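Local structure of 8-amino-8-demethylriboflavin N,N-dimethyltransferase (Streptomyces davawensis, 4D7K) at residues Val29-His37 / Arg102-Pro111; Pro129-Tyr140 / Asp301-Glu309. The protein catalyses the two S-adenosyl-L-methionine-dependent methylations that turn 8-amino-8-demethyl-D-riboflavin into the antibiotic roseoflavin. All coordinates share one frame; numbering follows the deposited sequence.

Contact 1: Val29-His37 / Arg102-Pro111; sequences VLYAVAKLH and RGMTTFFAEP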
loop_
_atom_site.group_PDB
_atom_site.type_symbol
_atom_site.label_atom_id
_atom_site.label_comp_id
_atom_site.label_asym_id
_atom_site.label_seq_id
_atom_site.Cartn_x
_atom_site.Cartn_y
_atom_site.Cartn_z
ATOM N N VAL A 29 -8.284 2.606 -2.941
ATOM C CA VAL A 29 -9.177 3.627 -3.475
ATOM C C VAL A 29 -8.976 3.814 -4.974
ATOM O O VAL A 29 -9.938 3.915 -5.735
ATOM C CB VAL A 29 -8.968 4.973 -2.747
ATOM C CG1 VAL A 29 -9.515 6.143 -3.565
ATOM C CG2 VAL A 29 -9.609 4.918 -1.374
ATOM N N LEU A 30 -7.717 3.849 -5.399
ATOM C CA LEU A 30 -7.391 4.033 -6.804
ATOM C C LEU A 30 -7.773 2.803 -7.630
ATOM O O LEU A 30 -8.161 2.919 -8.795
ATOM C CB LEU A 30 -5.904 4.344 -6.961
ATOM C CG LEU A 30 -5.401 5.609 -6.261
ATOM C CD1 LEU A 30 -3.894 5.698 -6.354
ATOM C CD2 LEU A 30 -6.040 6.826 -6.884
ATOM N N TYR A 31 -7.664 1.628 -7.017
ATOM C CA TYR A 31 -8.081 0.385 -7.658
ATOM C C TYR A 31 -9.581 0.412 -7.953
ATOM O O TYR A 31 -10.009 0.183 -9.084
ATOM C CB TYR A 31 -7.734 -0.820 -6.774
ATOM C CG TYR A 31 -8.322 -2.132 -7.258
ATOM C CD1 TYR A 31 -7.746 -2.827 -8.315
ATOM C CD2 TYR A 31 -9.455 -2.672 -6.661
ATOM C CE1 TYR A 31 -8.278 -4.028 -8.758
ATOM C CE2 TYR A 31 -9.999 -3.875 -7.104
ATOM C CZ TYR A 31 -9.407 -4.545 -8.151
ATOM O OH TYR A 31 -9.936 -5.735 -8.594
ATOM N N ALA A 32 -10.372 0.709 -6.926
ATOM C CA ALA A 32 -11.823 0.688 -7.051
ATOM C C ALA A 32 -12.294 1.746 -8.041
ATOM O O ALA A 32 -13.215 1.507 -8.823
ATOM C CB ALA A 32 -12.478 0.889 -5.695
ATOM N N VAL A 33 -11.644 2.904 -8.015
ATOM C CA VAL A 33 -11.961 3.982 -8.947
ATOM C C VAL A 33 -11.719 3.540 -10.392
ATOM O O VAL A 33 -12.546 3.771 -11.278
ATOM C CB VAL A 33 -11.130 5.254 -8.639
ATOM C CG1 VAL A 33 -11.069 6.168 -9.855
ATOM C CG2 VAL A 33 -11.697 5.986 -7.418
ATOM N N ALA A 34 -10.587 2.889 -10.624
ATOM C CA ALA A 34 -10.251 2.431 -11.961
ATOM C C ALA A 34 -11.169 1.296 -12.424
ATOM O O ALA A 34 -11.586 1.275 -13.583
ATOM C CB ALA A 34 -8.794 1.999 -12.018
ATOM N N LYS A 35 -11.490 0.364 -11.527
ATOM C CA LYS A 35 -12.333 -0.783 -11.881
ATOM C C LYS A 35 -13.755 -0.347 -12.230
ATOM O O LYS A 35 -14.436 -0.998 -13.013
ATOM C CB LYS A 35 -12.377 -1.811 -10.745
ATOM C CG LYS A 35 -11.033 -2.447 -10.403
ATOM C CD LYS A 35 -10.422 -3.181 -11.584
ATOM C CE LYS A 35 -11.227 -4.417 -11.943
ATOM N NZ LYS A 35 -10.525 -5.212 -12.984
ATOM N N LEU A 36 -14.197 0.757 -11.642
ATOM C CA LEU A 36 -15.523 1.274 -11.925
ATOM C C LEU A 36 -15.504 2.156 -13.170
ATOM O O LEU A 36 -16.536 2.686 -13.579
ATOM C CB LEU A 36 -16.057 2.052 -10.726
ATOM C CG LEU A 36 -16.498 1.184 -9.551
ATOM C CD1 LEU A 36 -16.687 2.041 -8.319
ATOM C CD2 LEU A 36 -17.787 0.465 -9.905
ATOM N N HIS A 37 -14.318 2.306 -13.759
ATOM C CA HIS A 37 -14.115 3.120 -14.957
ATOM C C HIS A 37 -14.582 4.560 -14.763
ATOM O O HIS A 37 -14.985 5.233 -15.713
ATOM C CB HIS A 37 -14.816 2.480 -16.161
ATOM C CG HIS A 37 -14.147 1.228 -16.641
ATOM N ND1 HIS A 37 -14.631 -0.029 -16.360
ATOM C CD2 HIS A 37 -13.007 1.048 -17.350
ATOM C CE1 HIS A 37 -13.830 -0.936 -16.897
ATOM N NE2 HIS A 37 -12.838 -0.309 -17.498
ATOM N N ARG A 102 -2.874 2.899 -15.742
ATOM C CA ARG A 102 -3.999 2.160 -15.188
ATOM C C ARG A 102 -3.609 0.714 -14.942
ATOM O O ARG A 102 -4.102 0.080 -14.009
ATOM C CB ARG A 102 -5.210 2.227 -16.129
ATOM C CG ARG A 102 -6.479 1.612 -15.560
ATOM C CD ARG A 102 -7.611 1.589 -16.579
ATOM N NE ARG A 102 -8.829 1.030 -15.998
ATOM C CZ ARG A 102 -9.050 -0.272 -15.832
ATOM N NH1 ARG A 102 -8.137 -1.162 -16.208
ATOM N NH2 ARG A 102 -10.188 -0.686 -15.288
ATOM N N GLY A 103 -2.721 0.203 -15.790
ATOM C CA GLY A 103 -2.299 -1.183 -15.713
ATOM C C GLY A 103 -1.661 -1.557 -14.389
ATOM O O GLY A 103 -2.087 -2.504 -13.729
ATOM N N MET A 104 -0.641 -0.806 -13.988
ATOM C CA MET A 104 0.071 -1.107 -12.751
ATOM C C MET A 104 -0.793 -0.834 -11.519
ATOM O O MET A 104 -0.610 -1.453 -10.473
ATOM C CB MET A 104 1.368 -0.300 -12.668
ATOM C CG MET A 104 1.168 1.161 -12.313
ATOM S SD MET A 104 2.712 1.995 -11.908
ATOM C CE MET A 104 3.576 1.891 -13.474
ATOM N N THR A 105 -1.746 0.083 -11.651
ATOM C CA THR A 105 -2.563 0.494 -10.517
ATOM C C THR A 105 -3.675 -0.524 -10.241
ATOM O O THR A 105 -4.115 -0.670 -9.103
ATOM C CB THR A 105 -3.149 1.907 -10.757
ATOM O OG1 THR A 105 -2.078 2.815 -11.037
ATOM C CG2 THR A 105 -3.900 2.409 -9.538
ATOM N N THR A 106 -4.106 -1.248 -11.272
ATOM C CA THR A 106 -5.149 -2.257 -11.105
ATOM C C THR A 106 -4.612 -3.677 -10.893
ATOM O O THR A 106 -5.164 -4.427 -10.090
ATOM C CB THR A 106 -6.108 -2.290 -12.314
ATOM O OG1 THR A 106 -5.357 -2.453 -13.524
ATOM C CG2 THR A 106 -6.916 -1.005 -12.388
ATOM N N PHE A 107 -3.551 -4.047 -11.608
ATOM C CA PHE A 107 -3.080 -5.435 -11.584
ATOM C C PHE A 107 -2.658 -5.906 -10.198
ATOM O O PHE A 107 -3.067 -6.979 -9.750
ATOM C CB PHE A 107 -1.907 -5.641 -12.546
ATOM C CG PHE A 107 -1.293 -7.016 -12.448
ATOM C CD1 PHE A 107 -1.932 -8.114 -12.995
ATOM C CD2 PHE A 107 -0.091 -7.212 -11.785
ATOM C CE1 PHE A 107 -1.378 -9.382 -12.893
ATOM C CE2 PHE A 107 0.466 -8.478 -11.679
ATOM C CZ PHE A 107 -0.178 -9.563 -12.235
ATOM N N PHE A 108 -1.836 -5.107 -9.523
ATOM C CA PHE A 108 -1.258 -5.507 -8.242
ATOM C C PHE A 108 -2.256 -5.436 -7.090
ATOM O O PHE A 108 -1.909 -5.715 -5.942
ATOM C CB PHE A 108 -0.027 -4.648 -7.932
ATOM C CG PHE A 108 1.102 -4.867 -8.891
ATOM C CD1 PHE A 108 1.978 -5.927 -8.718
ATOM C CD2 PHE A 108 1.259 -4.047 -9.994
ATOM C CE1 PHE A 108 3.004 -6.149 -9.612
ATOM C CE2 PHE A 108 2.283 -4.264 -10.894
ATOM C CZ PHE A 108 3.158 -5.316 -10.702
ATOM N N ALA A 109 -3.496 -5.070 -7.397
ATOM C CA ALA A 109 -4.535 -4.994 -6.378
ATOM C C ALA A 109 -5.686 -5.922 -6.717
ATOM O O ALA A 109 -6.699 -5.944 -6.022
ATOM C CB ALA A 109 -5.027 -3.568 -6.221
ATOM N N GLU A 110 -5.531 -6.683 -7.794
ATOM C CA GLU A 110 -6.507 -7.707 -8.126
ATOM C C GLU A 110 -6.489 -8.768 -7.031
ATOM O O GLU A 110 -5.426 -9.076 -6.489
ATOM C CB GLU A 110 -6.213 -8.323 -9.496
ATOM C CG GLU A 110 -6.410 -7.375 -10.680
ATOM C CD GLU A 110 -7.871 -7.079 -10.969
ATOM O OE1 GLU A 110 -8.750 -7.650 -10.290
ATOM O OE2 GLU A 110 -8.147 -6.275 -11.883
ATOM N N PRO A 111 -7.667 -9.317 -6.690
ATOM C CA PRO A 111 -7.807 -10.294 -5.603
ATOM C C PRO A 111 -6.853 -11.482 -5.728
ATOM O O PRO A 111 -6.207 -11.840 -4.745
ATOM C CB PRO A 111 -9.269 -10.753 -5.725
ATOM C CG PRO A 111 -9.713 -10.317 -7.093
ATOM C CD PRO A 111 -8.954 -9.056 -7.353
HETATM O O HOH W 1 -11.190 -3.199 -15.307
#

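Contact 2: Pro129-Tyr140 / Asp301-Glu309; sequences PAFQLRHREPLY and DMLVLVEGE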
loop_
_atom_site.group_PDB
_atom_site.type_symbol
_atom_site.label_atom_id
_atom_site.label_comp_id
_atom_site.label_asym_id
_atom_site.label_seq_id
_atom_site.Cartn_x
_atom_site.Cartn_y
_atom_site.Cartn_z
ATOM N N PRO A 129 7.154 -20.065 -5.180
ATOM C CA PRO A 129 6.594 -18.743 -5.482
ATOM C C PRO A 129 5.177 -18.624 -4.931
ATOM O O PRO A 129 4.389 -19.563 -5.064
ATOM C CB PRO A 129 6.605 -18.685 -7.017
ATOM C CG PRO A 129 7.257 -19.988 -7.485
ATOM C CD PRO A 129 7.930 -20.603 -6.307
ATOM N N ALA A 130 4.874 -17.491 -4.308
ATOM C CA ALA A 130 3.624 -17.322 -3.575
ATOM C C ALA A 130 2.385 -17.514 -4.448
ATOM O O ALA A 130 1.402 -18.115 -4.007
ATOM C CB ALA A 130 3.593 -15.958 -2.920
ATOM N N PHE A 131 2.437 -17.016 -5.680
ATOM C CA PHE A 131 1.300 -17.114 -6.588
ATOM C C PHE A 131 0.922 -18.570 -6.845
ATOM O O PHE A 131 -0.258 -18.904 -6.958
ATOM C CB PHE A 131 1.605 -16.405 -7.913
ATOM C CG PHE A 131 0.411 -16.280 -8.827
ATOM C CD1 PHE A 131 0.056 -17.314 -9.680
ATOM C CD2 PHE A 131 -0.350 -15.122 -8.835
ATOM C CE1 PHE A 131 -1.041 -17.201 -10.519
ATOM C CE2 PHE A 131 -1.445 -14.998 -9.669
ATOM C CZ PHE A 131 -1.795 -16.041 -10.516
ATOM N N GLN A 132 1.924 -19.439 -6.918
ATOM C CA GLN A 132 1.685 -20.845 -7.223
ATOM C C GLN A 132 1.216 -21.642 -6.007
ATOM O O GLN A 132 0.901 -22.825 -6.121
ATOM C CB GLN A 132 2.947 -21.483 -7.803
ATOM C CG GLN A 132 3.436 -20.825 -9.080
ATOM C CD GLN A 132 4.663 -21.504 -9.654
ATOM O OE1 GLN A 132 4.953 -22.659 -9.336
ATOM N NE2 GLN A 132 5.395 -20.787 -10.499
ATOM N N LEU A 133 1.175 -21.000 -4.845
ATOM C CA LEU A 133 0.665 -21.655 -3.645
ATOM C C LEU A 133 -0.858 -21.613 -3.614
ATOM O O LEU A 133 -1.505 -22.577 -3.207
ATOM C CB LEU A 133 1.235 -21.003 -2.380
ATOM C CG LEU A 133 2.678 -21.344 -2.004
ATOM C CD1 LEU A 133 3.058 -20.668 -0.701
ATOM C CD2 LEU A 133 2.871 -22.848 -1.895
ATOM N N ARG A 134 -1.427 -20.493 -4.047
ATOM C CA ARG A 134 -2.875 -20.315 -4.037
ATOM C C ARG A 134 -3.482 -20.713 -5.380
ATOM O O ARG A 134 -4.670 -21.030 -5.468
ATOM C CB ARG A 134 -3.233 -18.866 -3.686
ATOM C CG ARG A 134 -4.728 -18.560 -3.708
ATOM C CD ARG A 134 -5.111 -17.478 -2.712
ATOM N NE ARG A 134 -5.160 -17.996 -1.348
ATOM C CZ ARG A 134 -4.163 -17.898 -0.475
ATOM N NH1 ARG A 134 -3.037 -17.290 -0.822
ATOM N NH2 ARG A 134 -4.296 -18.402 0.746
ATOM N N HIS A 135 -2.660 -20.713 -6.423
ATOM C CA HIS A 135 -3.118 -21.134 -7.742
ATOM C C HIS A 135 -2.384 -22.394 -8.206
ATOM O O HIS A 135 -1.219 -22.602 -7.886
ATOM C CB HIS A 135 -2.940 -19.999 -8.750
ATOM C CG HIS A 135 -3.654 -18.738 -8.367
ATOM N ND1 HIS A 135 -3.084 -17.770 -7.571
ATOM C CD2 HIS A 135 -4.901 -18.298 -8.659
ATOM C CE1 HIS A 135 -3.940 -16.782 -7.396
ATOM N NE2 HIS A 135 -5.052 -17.074 -8.045
ATOM N N ARG A 136 -3.077 -23.234 -8.962
ATOM C CA ARG A 136 -2.521 -24.510 -9.397
ATOM C C ARG A 136 -1.528 -24.350 -10.549
ATOM O O ARG A 136 -0.787 -25.276 -10.874
ATOM C CB ARG A 136 -3.654 -25.448 -9.805
ATOM C CG ARG A 136 -4.791 -25.487 -8.797
ATOM C CD ARG A 136 -6.072 -26.027 -9.414
ATOM N NE ARG A 136 -5.916 -27.385 -9.924
ATOM C CZ ARG A 136 -6.906 -28.103 -10.443
ATOM N NH1 ARG A 136 -8.127 -27.592 -10.518
ATOM N NH2 ARG A 136 -6.678 -29.334 -10.885
ATOM N N GLU A 137 -1.521 -23.171 -11.164
ATOM C CA GLU A 137 -0.663 -22.893 -12.312
ATOM C C GLU A 137 0.287 -21.732 -12.037
ATOM O O GLU A 137 -0.003 -20.881 -11.200
ATOM C CB GLU A 137 -1.512 -22.571 -13.543
ATOM C CG GLU A 137 -2.486 -23.658 -13.943
ATOM C CD GLU A 137 -3.520 -23.157 -14.927
ATOM O OE1 GLU A 137 -3.848 -21.952 -14.873
ATOM O OE2 GLU A 137 -4.000 -23.963 -15.754
ATOM N N PRO A 138 1.426 -21.689 -12.747
ATOM C CA PRO A 138 2.282 -20.500 -12.710
ATOM C C PRO A 138 1.590 -19.301 -13.358
ATOM O O PRO A 138 0.578 -19.477 -14.039
ATOM C CB PRO A 138 3.522 -20.926 -13.505
ATOM C CG PRO A 138 3.066 -22.060 -14.353
ATOM C CD PRO A 138 2.013 -22.770 -13.558
ATOM N N LEU A 139 2.141 -18.108 -13.147
ATOM C CA LEU A 139 1.492 -16.853 -13.528
ATOM C C LEU A 139 1.072 -16.783 -14.994
ATOM O O LEU A 139 -0.062 -16.414 -15.300
ATOM C CB LEU A 139 2.416 -15.674 -13.213
ATOM C CG LEU A 139 1.918 -14.292 -13.647
ATOM C CD1 LEU A 139 0.656 -13.880 -12.893
ATOM C CD2 LEU A 139 3.011 -13.254 -13.477
ATOM N N TYR A 140 1.982 -17.132 -15.896
ATOM C CA TYR A 140 1.722 -16.988 -17.323
ATOM C C TYR A 140 0.656 -17.966 -17.820
ATOM O O TYR A 140 -0.194 -17.598 -18.632
ATOM C CB TYR A 140 3.020 -17.163 -18.112
ATOM C CG TYR A 140 4.141 -16.287 -17.599
ATOM C CD1 TYR A 140 4.203 -14.938 -17.930
ATOM C CD2 TYR A 140 5.133 -16.804 -16.773
ATOM C CE1 TYR A 140 5.223 -14.131 -17.458
ATOM C CE2 TYR A 140 6.160 -16.004 -16.297
ATOM C CZ TYR A 140 6.199 -14.669 -16.643
ATOM O OH TYR A 140 7.217 -13.872 -16.173
ATOM N N ASP A 301 8.421 -8.720 -6.030
ATOM C CA ASP A 301 7.595 -9.121 -7.167
ATOM C C ASP A 301 8.033 -10.468 -7.732
ATOM O O ASP A 301 7.208 -11.336 -8.004
ATOM C CB ASP A 301 7.646 -8.059 -8.267
ATOM C CG ASP A 301 6.934 -6.774 -7.877
ATOM O OD1 ASP A 301 6.015 -6.820 -7.032
ATOM O OD2 ASP A 301 7.291 -5.711 -8.426
ATOM N N MET A 302 9.340 -10.629 -7.905
ATOM C CA MET A 302 9.906 -11.877 -8.399
ATOM C C MET A 302 9.616 -13.013 -7.433
ATOM O O MET A 302 9.332 -14.131 -7.846
ATOM C CB MET A 302 11.414 -11.733 -8.602
ATOM C CG MET A 302 11.802 -10.554 -9.469
ATOM S SD MET A 302 11.788 -10.986 -11.212
ATOM C CE MET A 302 13.191 -12.106 -11.252
ATOM N N LEU A 303 9.684 -12.709 -6.143
ATOM C CA LEU A 303 9.478 -13.704 -5.098
ATOM C C LEU A 303 8.022 -14.158 -5.036
ATOM O O LEU A 303 7.734 -15.324 -4.780
ATOM C CB LEU A 303 9.913 -13.131 -3.748
ATOM C CG LEU A 303 10.385 -14.088 -2.658
ATOM C CD1 LEU A 303 11.313 -13.350 -1.718
ATOM C CD2 LEU A 303 9.204 -14.647 -1.893
ATOM N N VAL A 304 7.110 -13.221 -5.267
ATOM C CA VAL A 304 5.684 -13.494 -5.158
ATOM C C VAL A 304 5.125 -14.140 -6.428
ATOM O O VAL A 304 4.360 -15.101 -6.359
ATOM C CB VAL A 304 4.898 -12.197 -4.857
ATOM C CG1 VAL A 304 3.407 -12.424 -5.001
ATOM C CG2 VAL A 304 5.236 -11.679 -3.460
ATOM N N LEU A 305 5.529 -13.621 -7.584
ATOM C CA LEU A 305 4.866 -13.963 -8.839
ATOM C C LEU A 305 5.510 -15.123 -9.581
ATOM O O LEU A 305 4.831 -16.076 -9.949
ATOM C CB LEU A 305 4.820 -12.742 -9.761
ATOM C CG LEU A 305 3.967 -11.562 -9.288
ATOM C CD1 LEU A 305 4.136 -10.377 -10.221
ATOM C CD2 LEU A 305 2.503 -11.965 -9.186
ATOM N N VAL A 306 6.817 -15.041 -9.807
ATOM C CA VAL A 306 7.485 -16.018 -10.658
ATOM C C VAL A 306 8.528 -16.858 -9.925
ATOM O O VAL A 306 8.833 -16.621 -8.757
ATOM C CB VAL A 306 8.158 -15.330 -11.849
ATOM C CG1 VAL A 306 7.114 -14.625 -12.696
ATOM C CG2 VAL A 306 9.201 -14.351 -11.361
ATOM N N GLU A 307 9.069 -17.846 -10.628
ATOM C CA GLU A 307 10.025 -18.777 -10.043
ATOM C C GLU A 307 11.463 -18.339 -10.321
ATOM O O GLU A 307 12.395 -18.742 -9.622
ATOM C CB GLU A 307 9.773 -20.189 -10.579
ATOM C CG GLU A 307 10.443 -21.300 -9.787
ATOM C CD GLU A 307 11.783 -21.698 -10.367
ATOM O OE1 GLU A 307 12.130 -21.200 -11.459
ATOM O OE2 GLU A 307 12.489 -22.513 -9.734
ATOM N N GLY A 308 11.635 -17.503 -11.340
ATOM C CA GLY A 308 12.947 -17.013 -11.719
ATOM C C GLY A 308 13.562 -16.081 -10.690
ATOM O O GLY A 308 12.870 -15.559 -9.813
ATOM N N GLU A 309 14.868 -15.861 -10.811
ATOM C CA GLU A 309 15.605 -15.062 -9.843
ATOM C C GLU A 309 16.678 -14.194 -10.511
ATOM O O GLU A 309 17.218 -14.554 -11.558
ATOM C CB GLU A 309 16.240 -15.982 -8.798
ATOM C CG GLU A 309 16.710 -15.287 -7.533
ATOM C CD GLU A 309 17.281 -16.259 -6.516
ATOM O OE1 GLU A 309 17.509 -17.433 -6.876
ATOM O OE2 GLU A 309 17.501 -15.852 -5.356
HETATM O O HOH W 2 4.343 -17.990 -11.595
#

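Contact 1: Val29-His37 / Arg102-Pro111
Y31 reaches out of helix 13-35 and lies against the far end of segment 102-111. Its CG sits anti to the backbone N (chi1 171°), which sends the ring out alongside A109 and on to E110. At its root, CB and CG rest on the methyl of A109, and CD1 comes closer still, 3.5 Å from A109 CB. One atom further, CE1 passes T106 O near the ring plane, while A109 O stands over one face, toward the rim. K35 CG, a turn further along Y31's own helix, lies over the opposite face. At the tip, OH gives its hydrogen to E110 OE1 at 2.8 Å; it meets that oxygen from well above the carboxylate plane, and ring and carboxylate stand almost perpendicular. The other oxygen, E110 OE2, takes the salt bridge from K35 NZ (2.8 Å) on its syn lone pair, so each carboxylate oxygen has its own donor. The K35 chain curls at chi2 and chi3 over the Y31 ring toward the glutamate, and its ammonium also pairs with E150 and E154 of helix 149-165.

The two helices pack at a steep angle: the axes of the short helical segments 29-35 and 102-107 come within 8.8 Å and cross at -114°; helix 13-35 belongs to the dimerisation domain of the O-methyltransferase family. At the crossing, A34 CB touches T106 CG2 at 3.6 Å, and L30 CB meets the methyl of T105. R102, extended from CG to NE, carries its guanidinium to the end of helix 13-35, where NH2 bonds A34 O at 3.0 Å from above the carbonyl plane. H37 N, part of a Schellman motif, approaches the same oxygen from the opposite face. A water accepts from both R102 NH2 and K35 NZ.

Contact 2: Pro129-Tyr140 / Asp301-Glu309
F131 N donates to V304 O at 2.8 Å, the one direct hydrogen bond between the segments, with the hydrogen arriving nearly along the C=O axis. Packed round this bond, A130 CB faces V304 CG1 at 4.1 Å, and the CB of P129 rests on V306 O (3.5 Å) while its CG lies by E307 CA and CB. L139 closes on the other flank: its CD2 touches L305 CB and V306 CG1. The Y140 ring crosses V306 obliquely, its OH 3.6 Å from V306 CG1. One water joins the pieces, giving a hydrogen to L305 O at 2.6 Å and accepting from L139 N and Q132 NE2, so a backbone N-H meets V304 O and the water meets L305 O.

Behind this first layer stands the F131 ring. With CG anti to the backbone N (chi1 -171°), the ring swings off beside L305, whose CD2 comes within 4.3 Å of F131 CD2, and fits between two residues of its own segment. H135 ND1 lies over the centre of one face, and L139 CD1 lies toward the rim of the other. The imidazole is itself fixed in rotation: ND1 donates in its own ring plane to a lone pair of F131 O at 3.1 Å, and H135 N binds the same oxygen. F142 adds edge-to-face ring contacts with both F131 and H135.

Further out, V304 packs on A116 and Y117 of helix 111-118, while A130 and L303 touch S123 of helix 120-126. R62 of the second subunit bonds L303 O and packs on P129. Both segments lie in the class I, Rossmann-like O-methyltransferase domain, where helix 293-305 follows strand 280-285 of the mixed sheet; its C-terminal part has helices 111-118, 120-126 and 131-134 and the second subunit about it.

Contacts 1 and 2 follow each other along the chain, their centres about 20 Å apart, and they meet where F108 CE1 packs 4.0 Å from D301 OD1. K25 of the second subunit serves both: it makes a cation-pi contact with F108 and a salt bridge with D301. Helix 111-118 runs between them, since F107 and F108 of contact 1 and V304 of contact 2 all pack on it. Contact 1 joins helix 13-35 of the dimerisation region to helix 102-107, whereas both segments of contact 2 belong to the methyltransferase domain. Contact 2 lies nearer the predicted cofactor site: the Y140 side chain is about 12 Å from that of D209, predicted to bind S-adenosyl-L-methionine.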